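Local coordinates for hypothetical protein UNP Q5LQD5_SILPO (PDB 2IMH) that is of unknown function but belongs to the DUF1028 family and folds into two facing antiparallel sheets covered by helices on their outer sides, at residues E55-H60 / L86-L91; V110-G115 / A134-D139; D139-R144 / Q195-A200; R145-L150 / G191-L196. All blocks are in the same frame, centred on the assembly; numbering follows the deposited sequence.

Interaction 1 (E55-H60 / L86-L91)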
loop_
_atom_site.group_PDB
_atom_site.type_symbol
_atom_site.label_atom_id
_atom_site.label_comp_id
_atom_site.label_asym_id
_atom_site.label_seq_id
_atom_site.Cartn_x
_atom_site.Cartn_y
_atom_site.Cartn_z
ATOM N N GLU A 55 4.643 10.715 5.404
ATOM C CA GLU A 55 5.846 10.485 6.204
ATOM C C GLU A 55 5.589 10.782 7.683
ATOM O O GLU A 55 5.945 10.002 8.561
ATOM C CB GLU A 55 6.991 11.376 5.695
ATOM C CG GLU A 55 7.427 11.077 4.260
ATOM C CD GLU A 55 8.561 11.985 3.757
ATOM O OE1 GLU A 55 8.866 13.008 4.414
ATOM O OE2 GLU A 55 9.147 11.661 2.694
ATOM N N GLU A 56 4.989 11.939 7.964
ATOM C CA GLU A 56 4.790 12.363 9.341
ATOM C C GLU A 56 3.889 11.434 10.140
ATOM O O GLU A 56 4.154 11.171 11.323
ATOM C CB GLU A 56 4.283 13.809 9.377
ATOM C CG GLU A 56 5.376 14.741 8.899
ATOM C CD GLU A 56 4.973 16.208 8.893
ATOM O OE1 GLU A 56 3.945 16.549 9.520
ATOM O OE2 GLU A 56 5.710 17.010 8.267
ATOM N N VAL A 57 2.834 10.918 9.521
ATOM C CA VAL A 57 1.938 10.000 10.256
ATOM C C VAL A 57 2.676 8.752 10.744
ATOM O O VAL A 57 2.380 8.250 11.833
ATOM C CB VAL A 57 0.657 9.660 9.445
ATOM C CG1 VAL A 57 0.918 8.606 8.388
ATOM C CG2 VAL A 57 -0.483 9.248 10.356
ATOM N N LEU A 58 3.641 8.274 9.956
ATOM C CA LEU A 58 4.469 7.128 10.380
ATOM C C LEU A 58 5.318 7.484 11.617
ATOM O O LEU A 58 5.459 6.684 12.548
ATOM C CB LEU A 58 5.363 6.656 9.236
ATOM C CG LEU A 58 4.617 6.031 8.048
ATOM C CD1 LEU A 58 5.599 5.658 6.942
ATOM C CD2 LEU A 58 3.794 4.797 8.442
ATOM N N GLN A 59 5.866 8.693 11.638
ATOM C CA GLN A 59 6.605 9.144 12.816
ATOM C C GLN A 59 5.729 9.171 14.066
ATOM O O GLN A 59 6.169 8.760 15.140
ATOM C CB GLN A 59 7.243 10.511 12.565
ATOM C CG GLN A 59 8.208 10.915 13.684
ATOM C CD GLN A 59 9.338 9.918 13.887
ATOM O OE1 GLN A 59 9.973 9.459 12.925
ATOM N NE2 GLN A 59 9.613 9.590 15.143
ATOM N N HIS A 60 4.481 9.626 13.936
ATOM C CA HIS A 60 3.596 9.623 15.101
ATOM C C HIS A 60 3.332 8.211 15.613
ATOM O O HIS A 60 3.241 8.002 16.817
ATOM C CB HIS A 60 2.291 10.358 14.826
ATOM C CG HIS A 60 2.463 11.840 14.702
ATOM N ND1 HIS A 60 2.453 12.682 15.795
ATOM C CD2 HIS A 60 2.684 12.626 13.624
ATOM C CE1 HIS A 60 2.638 13.928 15.388
ATOM N NE2 HIS A 60 2.777 13.922 14.075
ATOM N N LEU A 86 -6.046 10.716 4.129
ATOM C CA LEU A 86 -4.939 10.013 4.772
ATOM C C LEU A 86 -5.426 8.772 5.501
ATOM O O LEU A 86 -6.455 8.796 6.180
ATOM C CB LEU A 86 -4.244 10.946 5.785
ATOM C CG LEU A 86 -3.012 10.368 6.509
ATOM C CD1 LEU A 86 -1.899 10.065 5.499
ATOM C CD2 LEU A 86 -2.510 11.316 7.605
ATOM N N ALA A 87 -4.684 7.682 5.354
ATOM C CA ALA A 87 -5.009 6.461 6.071
ATOM C C ALA A 87 -3.711 5.935 6.648
ATOM O O ALA A 87 -2.636 6.087 6.047
ATOM C CB ALA A 87 -5.610 5.437 5.138
ATOM N N ALA A 88 -3.789 5.348 7.828
ATOM C CA ALA A 88 -2.578 4.855 8.482
ATOM C C ALA A 88 -2.920 3.627 9.276
ATOM O O ALA A 88 -4.007 3.543 9.852
ATOM C CB ALA A 88 -1.991 5.909 9.415
HETATM N N MSE A 89 -1.975 2.695 9.354
HETATM C CA MSE A 89 -2.216 1.453 10.064
HETATM C C MSE A 89 -0.974 1.119 10.873
HETATM O O MSE A 89 0.133 1.292 10.379
HETATM C CB MSE A 89 -2.497 0.315 9.057
HETATM C CG MSE A 89 -2.763 -1.023 9.713
HETATM SE SE MSE A 89 -2.373 -2.508 8.493
HETATM C CE MSE A 89 -0.423 -2.377 8.480
ATOM N N ASP A 90 -1.143 0.648 12.109
ATOM C CA ASP A 90 0.003 0.312 12.948
ATOM C C ASP A 90 0.422 -1.136 12.746
ATOM O O ASP A 90 -0.172 -1.843 11.931
ATOM C CB ASP A 90 -0.228 0.673 14.437
ATOM C CG ASP A 90 -1.164 -0.291 15.182
ATOM O OD1 ASP A 90 -1.543 -1.367 14.663
ATOM O OD2 ASP A 90 -1.511 0.063 16.349
ATOM N N LEU A 91 1.451 -1.565 13.481
ATOM C CA LEU A 91 2.061 -2.874 13.240
ATOM C C LEU A 91 1.179 -4.037 13.659
ATOM O O LEU A 91 1.462 -5.191 13.297
ATOM C CB LEU A 91 3.430 -2.976 13.931
ATOM C CG LEU A 91 4.526 -2.064 13.385
ATOM C CD1 LEU A 91 5.746 -2.155 14.297
ATOM C CD2 LEU A 91 4.917 -2.447 11.936
#
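Val57 on helix 51-62 meets two side chains of strand 85-90, Ala88 and Leu86, in a small, wholly apolar contact. Its CG2 makes the closest touch to each, lying 3.8 Å from Ala88 CB and 4.0 Å from Leu86 CD2. The second methyl, Val57 CG1, also leans on the alanine, at 4.1 Å from Ala88 CB, so that the short side chain of Ala88 lies against both branches of the valine. Val57 and Leu86 reach toward each other tip to tip. The first torsion of Val57 (79°) sets CG2 anti to the backbone N, and Leu86 CG is likewise anti to its own N (chi1 -178°), which lets CD2 come up beside the valine. With a methyl group as its partner, the helix comes close to the strand: the CA atoms of Val57 and Ala88 are 7.1 Å apart. Strand alternation sorts the rest, since Leu86 and Ala88 point toward the helix while Ala87 points away and packs on Ile116 and Ser118 of the second sheet. Strand 85-90 is hydrogen-bonded between strands 40-45 and 95-99. Helix 67-76 completes the buried layer, with Ala70 against Val57 and Val71 against Ala88.

Interaction 2 (V110-G115 / A134-D139)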
loop_
_atom_site.group_PDB
_atom_site.type_symbol
_atom_site.label_atom_id
_atom_site.label_comp_id
_atom_site.label_asym_id
_atom_site.label_seq_id
_atom_site.Cartn_x
_atom_site.Cartn_y
_atom_site.Cartn_z
ATOM N N VAL A 110 -13.033 2.418 4.714
ATOM C CA VAL A 110 -13.589 1.216 5.325
ATOM C C VAL A 110 -12.483 0.489 6.118
ATOM O O VAL A 110 -11.495 0.058 5.534
ATOM C CB VAL A 110 -14.146 0.233 4.242
ATOM C CG1 VAL A 110 -14.663 -1.037 4.885
ATOM C CG2 VAL A 110 -15.248 0.903 3.393
ATOM N N THR A 111 -12.626 0.372 7.438
ATOM C CA THR A 111 -11.665 -0.440 8.195
ATOM C C THR A 111 -12.146 -1.889 8.188
ATOM O O THR A 111 -13.343 -2.155 8.037
ATOM C CB THR A 111 -11.510 0.030 9.646
ATOM O OG1 THR A 111 -12.789 -0.080 10.294
ATOM C CG2 THR A 111 -11.012 1.492 9.681
ATOM N N PHE A 112 -11.221 -2.828 8.347
ATOM C CA PHE A 112 -11.585 -4.238 8.415
ATOM C C PHE A 112 -10.549 -4.898 9.320
ATOM O O PHE A 112 -9.620 -4.238 9.750
ATOM C CB PHE A 112 -11.639 -4.862 7.011
ATOM C CG PHE A 112 -10.392 -4.647 6.191
ATOM C CD1 PHE A 112 -9.343 -5.551 6.256
ATOM C CD2 PHE A 112 -10.274 -3.535 5.354
ATOM C CE1 PHE A 112 -8.174 -5.364 5.503
ATOM C CE2 PHE A 112 -9.116 -3.328 4.591
ATOM C CZ PHE A 112 -8.062 -4.238 4.667
ATOM N N ALA A 113 -10.724 -6.150 9.719
ATOM C CA ALA A 113 -9.942 -6.647 10.871
ATOM C C ALA A 113 -8.441 -6.295 10.853
ATOM O O ALA A 113 -7.863 -5.907 11.882
ATOM C CB ALA A 113 -10.132 -8.147 11.041
ATOM N N SER A 114 -7.824 -6.413 9.683
ATOM C CA SER A 114 -6.373 -6.303 9.566
ATOM C C SER A 114 -5.933 -5.223 8.586
ATOM O O SER A 114 -4.914 -5.376 7.911
ATOM C CB SER A 114 -5.799 -7.641 9.113
ATOM O OG SER A 114 -6.215 -7.919 7.788
ATOM N N GLY A 115 -6.681 -4.126 8.518
ATOM C CA GLY A 115 -6.370 -3.075 7.556
ATOM C C GLY A 115 -7.429 -2.024 7.305
ATOM O O GLY A 115 -8.380 -1.890 8.077
ATOM N N ALA A 134 -13.051 -8.526 -1.135
ATOM C CA ALA A 134 -12.067 -9.306 -1.898
ATOM C C ALA A 134 -10.818 -9.617 -1.077
ATOM O O ALA A 134 -10.349 -10.759 -1.079
ATOM C CB ALA A 134 -11.704 -8.615 -3.195
ATOM N N PHE A 135 -10.297 -8.629 -0.356
ATOM C CA PHE A 135 -9.115 -8.859 0.480
ATOM C C PHE A 135 -9.374 -9.871 1.594
ATOM O O PHE A 135 -8.603 -10.811 1.780
ATOM C CB PHE A 135 -8.598 -7.556 1.097
ATOM C CG PHE A 135 -7.335 -7.738 1.858
ATOM C CD1 PHE A 135 -6.103 -7.750 1.193
ATOM C CD2 PHE A 135 -7.369 -7.960 3.235
ATOM C CE1 PHE A 135 -4.933 -7.967 1.901
ATOM C CE2 PHE A 135 -6.206 -8.162 3.945
ATOM C CZ PHE A 135 -4.987 -8.177 3.272
ATOM N N VAL A 136 -10.467 -9.677 2.328
ATOM C CA VAL A 136 -10.728 -10.516 3.493
ATOM C C VAL A 136 -11.166 -11.928 3.103
ATOM O O VAL A 136 -10.840 -12.881 3.799
ATOM C CB VAL A 136 -11.709 -9.855 4.502
ATOM C CG1 VAL A 136 -11.127 -8.535 5.018
ATOM C CG2 VAL A 136 -13.077 -9.640 3.882
ATOM N N ALA A 137 -11.864 -12.066 1.975
ATOM C CA ALA A 137 -12.345 -13.381 1.528
ATOM C C ALA A 137 -11.252 -14.254 0.916
ATOM O O ALA A 137 -11.376 -15.476 0.895
ATOM C CB ALA A 137 -13.493 -13.219 0.547
ATOM N N SER A 138 -10.190 -13.631 0.410
ATOM C CA SER A 138 -9.149 -14.365 -0.296
ATOM C C SER A 138 -8.315 -15.221 0.644
ATOM O O SER A 138 -7.885 -14.756 1.706
ATOM C CB SER A 138 -8.234 -13.414 -1.051
ATOM O OG SER A 138 -7.179 -14.138 -1.676
ATOM N N ASP A 139 -8.076 -16.465 0.244
ATOM C CA ASP A 139 -7.193 -17.338 1.013
ATOM C C ASP A 139 -5.818 -17.474 0.339
ATOM O O ASP A 139 -5.029 -18.371 0.665
ATOM C CB ASP A 139 -7.850 -18.705 1.273
ATOM C CG ASP A 139 -8.088 -19.507 -0.005
ATOM O OD1 ASP A 139 -7.689 -19.055 -1.106
ATOM O OD2 ASP A 139 -8.680 -20.612 0.092
#
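Phe112 is held at its backbone by a reciprocal pair of hydrogen bonds with Gly115, of which Phe112 N to Gly115 O is the shorter at 3.0 Å, and its ring reaches across to Phe135 and Val136. The pair closes a beta hairpin between strands 108-112 and 115-120 whose turn is the two residues Ala113 and Ser114. Phe112 CG sits between the backbone N and the carbonyl carbon (chi1 53°), a choice that folds the ring back over the hairpin. One ring face therefore rests on Gly115, whose C lies 3.4 Å above the plane toward the rim; a CB on that glycine would run into Phe112 CZ.

Across the contact the side chains of Phe112 and Phe135 cross at about a right angle, while the planes of the Phe112 and Phe135 rings are inclined at 48°. The closest approach is Phe112 CE1 to Phe135 CD2, 3.5 Å. Val136, which adopts two conformations, adds CG1 at 3.7 Å from Phe112 CD1 in one of them, a less certain touch. An alanine in place of Phe112 is likely to leave Phe135 without its hairpin partner and to uncover the glycine backbone.

Helix 126-137 is thus tied to the edge strand of the six-stranded sheet. Ile7 of strand 4-11 touches both aromatic side chains, and Phe135 continues onto Leu146 and Arg145 of helix 142-155.

Interaction 3 (D139-R144 / Q195-A200)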
loop_
_atom_site.group_PDB
_atom_site.type_symbol
_atom_site.label_atom_id
_atom_site.label_comp_id
_atom_site.label_asym_id
_atom_site.label_seq_id
_atom_site.Cartn_x
_atom_site.Cartn_y
_atom_site.Cartn_z
ATOM N N ASP A 139 -8.076 -16.465 0.244
ATOM C CA ASP A 139 -7.193 -17.338 1.013
ATOM C C ASP A 139 -5.818 -17.474 0.339
ATOM O O ASP A 139 -5.029 -18.371 0.665
ATOM C CB ASP A 139 -7.850 -18.705 1.273
ATOM C CG ASP A 139 -8.088 -19.507 -0.005
ATOM O OD1 ASP A 139 -7.689 -19.055 -1.106
ATOM O OD2 ASP A 139 -8.680 -20.612 0.092
ATOM N N LEU A 140 -5.528 -16.564 -0.586
ATOM C CA LEU A 140 -4.257 -16.585 -1.301
ATOM C C LEU A 140 -3.144 -15.978 -0.437
ATOM O O LEU A 140 -3.405 -15.539 0.688
ATOM C CB LEU A 140 -4.389 -15.848 -2.637
ATOM C CG LEU A 140 -5.483 -16.343 -3.596
ATOM C CD1 LEU A 140 -5.466 -15.531 -4.884
ATOM C CD2 LEU A 140 -5.362 -17.847 -3.889
ATOM N N THR A 141 -1.917 -15.982 -0.953
ATOM C CA THR A 141 -0.773 -15.360 -0.271
ATOM C C THR A 141 -1.064 -13.863 -0.120
ATOM O O THR A 141 -1.803 -13.300 -0.929
ATOM C CB THR A 141 0.548 -15.558 -1.064
ATOM O OG1 THR A 141 0.464 -14.894 -2.329
ATOM C CG2 THR A 141 0.837 -17.036 -1.308
ATOM N N PHE A 142 -0.506 -13.250 0.924
ATOM C CA PHE A 142 -0.755 -11.837 1.265
ATOM C C PHE A 142 -0.721 -10.920 0.045
ATOM O O PHE A 142 -1.649 -10.139 -0.183
ATOM C CB PHE A 142 0.280 -11.404 2.300
ATOM C CG PHE A 142 0.140 -9.984 2.791
ATOM C CD1 PHE A 142 -1.047 -9.528 3.347
ATOM C CD2 PHE A 142 1.227 -9.135 2.770
ATOM C CE1 PHE A 142 -1.146 -8.229 3.843
ATOM C CE2 PHE A 142 1.137 -7.831 3.268
ATOM C CZ PHE A 142 -0.048 -7.377 3.786
ATOM N N GLU A 143 0.342 -11.028 -0.749
ATOM C CA GLU A 143 0.508 -10.166 -1.930
ATOM C C GLU A 143 -0.619 -10.324 -2.947
ATOM O O GLU A 143 -1.064 -9.345 -3.541
ATOM C CB GLU A 143 1.845 -10.461 -2.600
ATOM C CG GLU A 143 3.048 -10.134 -1.723
ATOM C CD GLU A 143 3.422 -11.220 -0.713
ATOM O OE1 GLU A 143 2.743 -12.271 -0.617
ATOM O OE2 GLU A 143 4.426 -11.011 -0.000
ATOM N N ARG A 144 -1.067 -11.561 -3.148
ATOM C CA ARG A 144 -2.148 -11.836 -4.085
ATOM C C ARG A 144 -3.488 -11.357 -3.555
ATOM O O ARG A 144 -4.389 -11.069 -4.343
ATOM C CB ARG A 144 -2.209 -13.333 -4.447
ATOM C CG ARG A 144 -1.003 -13.818 -5.253
ATOM C CD ARG A 144 -1.084 -15.345 -5.497
ATOM N NE ARG A 144 -2.131 -15.666 -6.475
ATOM C CZ ARG A 144 -2.631 -16.883 -6.711
ATOM N NH1 ARG A 144 -2.189 -17.953 -6.044
ATOM N NH2 ARG A 144 -3.587 -17.032 -7.631
ATOM N N GLN A 195 1.834 -8.957 -13.542
ATOM C CA GLN A 195 2.935 -9.542 -14.316
ATOM C C GLN A 195 4.260 -9.245 -13.627
ATOM O O GLN A 195 5.130 -10.123 -13.513
ATOM C CB GLN A 195 2.968 -8.972 -15.727
ATOM C CG GLN A 195 2.024 -9.639 -16.718
ATOM C CD GLN A 195 2.355 -9.240 -18.149
ATOM O OE1 GLN A 195 2.287 -8.055 -18.501
ATOM N NE2 GLN A 195 2.724 -10.222 -18.980
ATOM N N LEU A 196 4.416 -8.000 -13.177
ATOM C CA LEU A 196 5.654 -7.596 -12.515
ATOM C C LEU A 196 5.840 -8.365 -11.217
ATOM O O LEU A 196 6.950 -8.811 -10.892
ATOM C CB LEU A 196 5.640 -6.080 -12.250
ATOM C CG LEU A 196 6.775 -5.476 -11.407
ATOM C CD1 LEU A 196 8.158 -5.760 -12.002
ATOM C CD2 LEU A 196 6.535 -3.991 -11.292
ATOM N N TYR A 197 4.747 -8.521 -10.476
ATOM C CA TYR A 197 4.761 -9.299 -9.240
ATOM C C TYR A 197 5.248 -10.740 -9.473
ATOM O O TYR A 197 6.089 -11.235 -8.716
ATOM C CB TYR A 197 3.379 -9.268 -8.565
ATOM C CG TYR A 197 3.273 -10.304 -7.480
ATOM C CD1 TYR A 197 3.810 -10.075 -6.219
ATOM C CD2 TYR A 197 2.659 -11.531 -7.729
ATOM C CE1 TYR A 197 3.731 -11.047 -5.213
ATOM C CE2 TYR A 197 2.568 -12.507 -6.731
ATOM C CZ TYR A 197 3.112 -12.252 -5.483
ATOM O OH TYR A 197 3.026 -13.214 -4.502
ATOM N N GLN A 198 4.738 -11.404 -10.506
ATOM C CA GLN A 198 5.174 -12.769 -10.787
ATOM C C GLN A 198 6.662 -12.814 -11.103
ATOM O O GLN A 198 7.388 -13.705 -10.618
ATOM C CB GLN A 198 4.353 -13.409 -11.908
ATOM C CG GLN A 198 2.868 -13.609 -11.575
ATOM C CD GLN A 198 2.614 -14.368 -10.280
ATOM O OE1 GLN A 198 1.610 -14.128 -9.613
ATOM N NE2 GLN A 198 3.511 -15.282 -9.921
ATOM N N LYS A 199 7.129 -11.854 -11.888
ATOM C CA LYS A 199 8.535 -11.810 -12.249
ATOM C C LYS A 199 9.419 -11.536 -11.027
ATOM O O LYS A 199 10.528 -12.060 -10.929
ATOM C CB LYS A 199 8.770 -10.769 -13.337
ATOM C CG LYS A 199 8.300 -11.237 -14.719
ATOM C CD LYS A 199 8.456 -10.130 -15.767
ATOM C CE LYS A 199 8.158 -10.640 -17.194
ATOM N NZ LYS A 199 6.767 -11.115 -17.434
ATOM N N ALA A 200 8.904 -10.732 -10.093
ATOM C CA ALA A 200 9.702 -10.275 -8.957
ATOM C C ALA A 200 9.755 -11.297 -7.823
ATOM O O ALA A 200 10.531 -11.137 -6.858
ATOM C CB ALA A 200 9.197 -8.911 -8.452
#
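Tyr197 of helix 189-200 reaches to the first turn of helix 142-155, where Thr141 holds the N-cap position; both helices belong to the layer that covers the six-stranded sheet. With CG anti to the backbone N (chi1 167°), the tyrosine side chain extends straight between Glu143 and Arg144 and crosses each at about a right angle. Glu143 makes the tighter touch, through its aliphatic part: CB lies 3.3 Å from Tyr197 CE1 and CG 3.7 Å from the same atom. The glutamate then bends at chi2 (83°), and its carboxylate plane lies 28° from that of the Tyr197 ring; OE2 forms a long, weak ion pair with Arg175. Thr141 OG1 approaches Tyr197 OH only to 3.8 Å, too far for a hydrogen bond, so between these segments the phenol is met by packing alone. Replacing Tyr197 by an alanine would probably open a gap between the helices and leave the methylenes of Glu143 and Arg144 without their aromatic neighbour. Leu180 of strand 175-182 also touches the tyrosine side chain. Arg144 offers only CG, at 4.1 Å from Tyr197 CE2; its chain turns at chi3, and Leu140 CD1 rests 3.5 Å above one face of its guanidinium.

Interaction 4 (R145-L150 / G191-L196)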
loop_
_atom_site.group_PDB
_atom_site.type_symbol
_atom_site.label_atom_id
_atom_site.label_comp_id
_atom_site.label_asym_id
_atom_site.label_seq_id
_atom_site.Cartn_x
_atom_site.Cartn_y
_atom_site.Cartn_z
ATOM N N ARG A 145 -3.617 -11.277 -2.228
ATOM C CA ARG A 145 -4.824 -10.723 -1.600
ATOM C C ARG A 145 -4.917 -9.234 -1.910
ATOM O O ARG A 145 -5.993 -8.722 -2.224
ATOM C CB ARG A 145 -4.805 -10.956 -0.084
ATOM C CG ARG A 145 -5.466 -12.260 0.341
ATOM C CD ARG A 145 -4.716 -12.978 1.447
ATOM N NE ARG A 145 -4.600 -12.233 2.703
ATOM C CZ ARG A 145 -3.690 -12.503 3.636
ATOM N NH1 ARG A 145 -3.640 -11.789 4.746
ATOM N NH2 ARG A 145 -2.818 -13.483 3.454
ATOM N N LEU A 146 -3.771 -8.548 -1.825
ATOM C CA LEU A 146 -3.700 -7.126 -2.163
ATOM C C LEU A 146 -4.073 -6.929 -3.618
ATOM O O LEU A 146 -4.885 -6.066 -3.946
ATOM C CB LEU A 146 -2.308 -6.558 -1.869
ATOM C CG LEU A 146 -1.899 -6.470 -0.388
ATOM C CD1 LEU A 146 -0.408 -6.152 -0.285
ATOM C CD2 LEU A 146 -2.749 -5.440 0.390
ATOM N N LEU A 147 -3.522 -7.765 -4.499
ATOM C CA LEU A 147 -3.875 -7.681 -5.925
ATOM C C LEU A 147 -5.369 -7.921 -6.159
ATOM O O LEU A 147 -6.003 -7.204 -6.939
ATOM C CB LEU A 147 -3.024 -8.639 -6.763
ATOM C CG LEU A 147 -1.548 -8.260 -6.940
ATOM C CD1 LEU A 147 -0.724 -9.428 -7.513
ATOM C CD2 LEU A 147 -1.379 -7.008 -7.814
ATOM N N ALA A 148 -5.919 -8.925 -5.485
ATOM C CA ALA A 148 -7.344 -9.251 -5.586
ATOM C C ALA A 148 -8.196 -8.030 -5.210
ATOM O O ALA A 148 -9.213 -7.740 -5.852
ATOM C CB ALA A 148 -7.683 -10.419 -4.701
ATOM N N ALA A 149 -7.764 -7.320 -4.167
ATOM C CA ALA A 149 -8.428 -6.095 -3.729
ATOM C C ALA A 149 -8.449 -5.014 -4.805
ATOM O O ALA A 149 -9.497 -4.410 -5.051
ATOM C CB ALA A 149 -7.796 -5.568 -2.449
ATOM N N LEU A 150 -7.309 -4.779 -5.462
ATOM C CA LEU A 150 -7.257 -3.789 -6.556
ATOM C C LEU A 150 -8.211 -4.165 -7.698
ATOM O O LEU A 150 -8.952 -3.330 -8.214
ATOM C CB LEU A 150 -5.840 -3.677 -7.121
ATOM C CG LEU A 150 -4.762 -3.077 -6.223
ATOM C CD1 LEU A 150 -3.462 -2.951 -7.021
ATOM C CD2 LEU A 150 -5.198 -1.711 -5.656
ATOM N N GLY A 191 -3.087 -5.185 -14.312
ATOM C CA GLY A 191 -2.600 -6.388 -15.007
ATOM C C GLY A 191 -1.088 -6.363 -15.119
ATOM O O GLY A 191 -0.398 -7.395 -14.921
ATOM N N ALA A 192 -0.564 -5.186 -15.434
ATOM C CA ALA A 192 0.880 -5.042 -15.596
ATOM C C ALA A 192 1.584 -5.235 -14.248
ATOM O O ALA A 192 2.687 -5.799 -14.187
ATOM C CB ALA A 192 1.222 -3.698 -16.212
ATOM N N LEU A 193 0.944 -4.753 -13.178
ATOM C CA LEU A 193 1.439 -4.983 -11.822
ATOM C C LEU A 193 1.502 -6.461 -11.491
ATOM O O LEU A 193 2.491 -6.910 -10.936
ATOM C CB LEU A 193 0.572 -4.266 -10.782
ATOM C CG LEU A 193 1.103 -4.272 -9.341
ATOM C CD1 LEU A 193 2.489 -3.654 -9.216
ATOM C CD2 LEU A 193 0.090 -3.524 -8.441
ATOM N N GLU A 194 0.453 -7.210 -11.810
ATOM C CA GLU A 194 0.477 -8.644 -11.530
ATOM C C GLU A 194 1.630 -9.331 -12.280
ATOM O O GLU A 194 2.333 -10.184 -11.719
ATOM C CB GLU A 194 -0.862 -9.310 -11.871
ATOM C CG GLU A 194 -0.902 -10.752 -11.368
ATOM C CD GLU A 194 -2.179 -11.505 -11.713
ATOM O OE1 GLU A 194 -3.251 -11.208 -11.144
ATOM O OE2 GLU A 194 -2.087 -12.444 -12.529
ATOM N N GLN A 195 1.834 -8.957 -13.542
ATOM C CA GLN A 195 2.935 -9.542 -14.316
ATOM C C GLN A 195 4.260 -9.245 -13.627
ATOM O O GLN A 195 5.130 -10.123 -13.513
ATOM C CB GLN A 195 2.968 -8.972 -15.727
ATOM C CG GLN A 195 2.024 -9.639 -16.718
ATOM C CD GLN A 195 2.355 -9.240 -18.149
ATOM O OE1 GLN A 195 2.287 -8.055 -18.501
ATOM N NE2 GLN A 195 2.724 -10.222 -18.980
ATOM N N LEU A 196 4.416 -8.000 -13.177
ATOM C CA LEU A 196 5.654 -7.596 -12.515
ATOM C C LEU A 196 5.840 -8.365 -11.217
ATOM O O LEU A 196 6.950 -8.811 -10.892
ATOM C CB LEU A 196 5.640 -6.080 -12.250
ATOM C CG LEU A 196 6.775 -5.476 -11.407
ATOM C CD1 LEU A 196 8.158 -5.760 -12.002
ATOM C CD2 LEU A 196 6.535 -3.991 -11.292
#
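Leu147 and Leu150 of helix 142-155 pack against Leu193 of helix 189-200, and the apolar part of the contact is made by methyl groups. Leu193 CD2 is the shared atom, 3.8 Å from Leu147 CD2 and 3.9 Å from Leu150 CD1. The two leucines, a turn apart, offer their methyls to one branch of the third: Leu147 crosses Leu193 obliquely, Leu150 at about a right angle. Leu193 CG is anti to its backbone N (chi1 -172°), which directs the branched end toward the neighbouring helix.

A second kind of contact is mixed in character. Glu194, exposed at the margin, uses only its methylene part here, with CG 4.1 Å from Leu147 CD1. Its chain runs on extended beyond CG, so the charged end is carried past the leucine methyls.

No hydrogen bond joins the segments. Their axes run nearly antiparallel, at 169°, and come no closer than 10.9 Å, a spacing bridged by leucine side chains from both sides. Beneath them, Met168 meets Leu147, and Ala166, Leu180 and Ile182 meet Leu193. Such a pair of antiparallel helices lying on an antiparallel sheet forms an outer layer of an alpha-beta-beta-alpha sandwich, consistent with an Ntn-hydrolase-like fold.

Overall arrangement
Interactions 1 and 4 are buried and aliphatic, yet they lie on opposite sides of the chain's centre: the first fixes a helix to the four-stranded sheet, the other joins two helices above the six-stranded one. Interactions 3 and 4 use the same helix pair, their centres about 7 Å apart, and differ in chemistry: leucine methyls give way to a tyrosine among polar chains toward the more exposed end. Interaction 2, partly buried and aromatic, brings in helix 126-137, whose Phe135 touches Phe142 and Leu146 of the helix that follows. Between the sheets, Met89 SE from interaction 1 packs 4.1 Å from Gly115 CA of interaction 2.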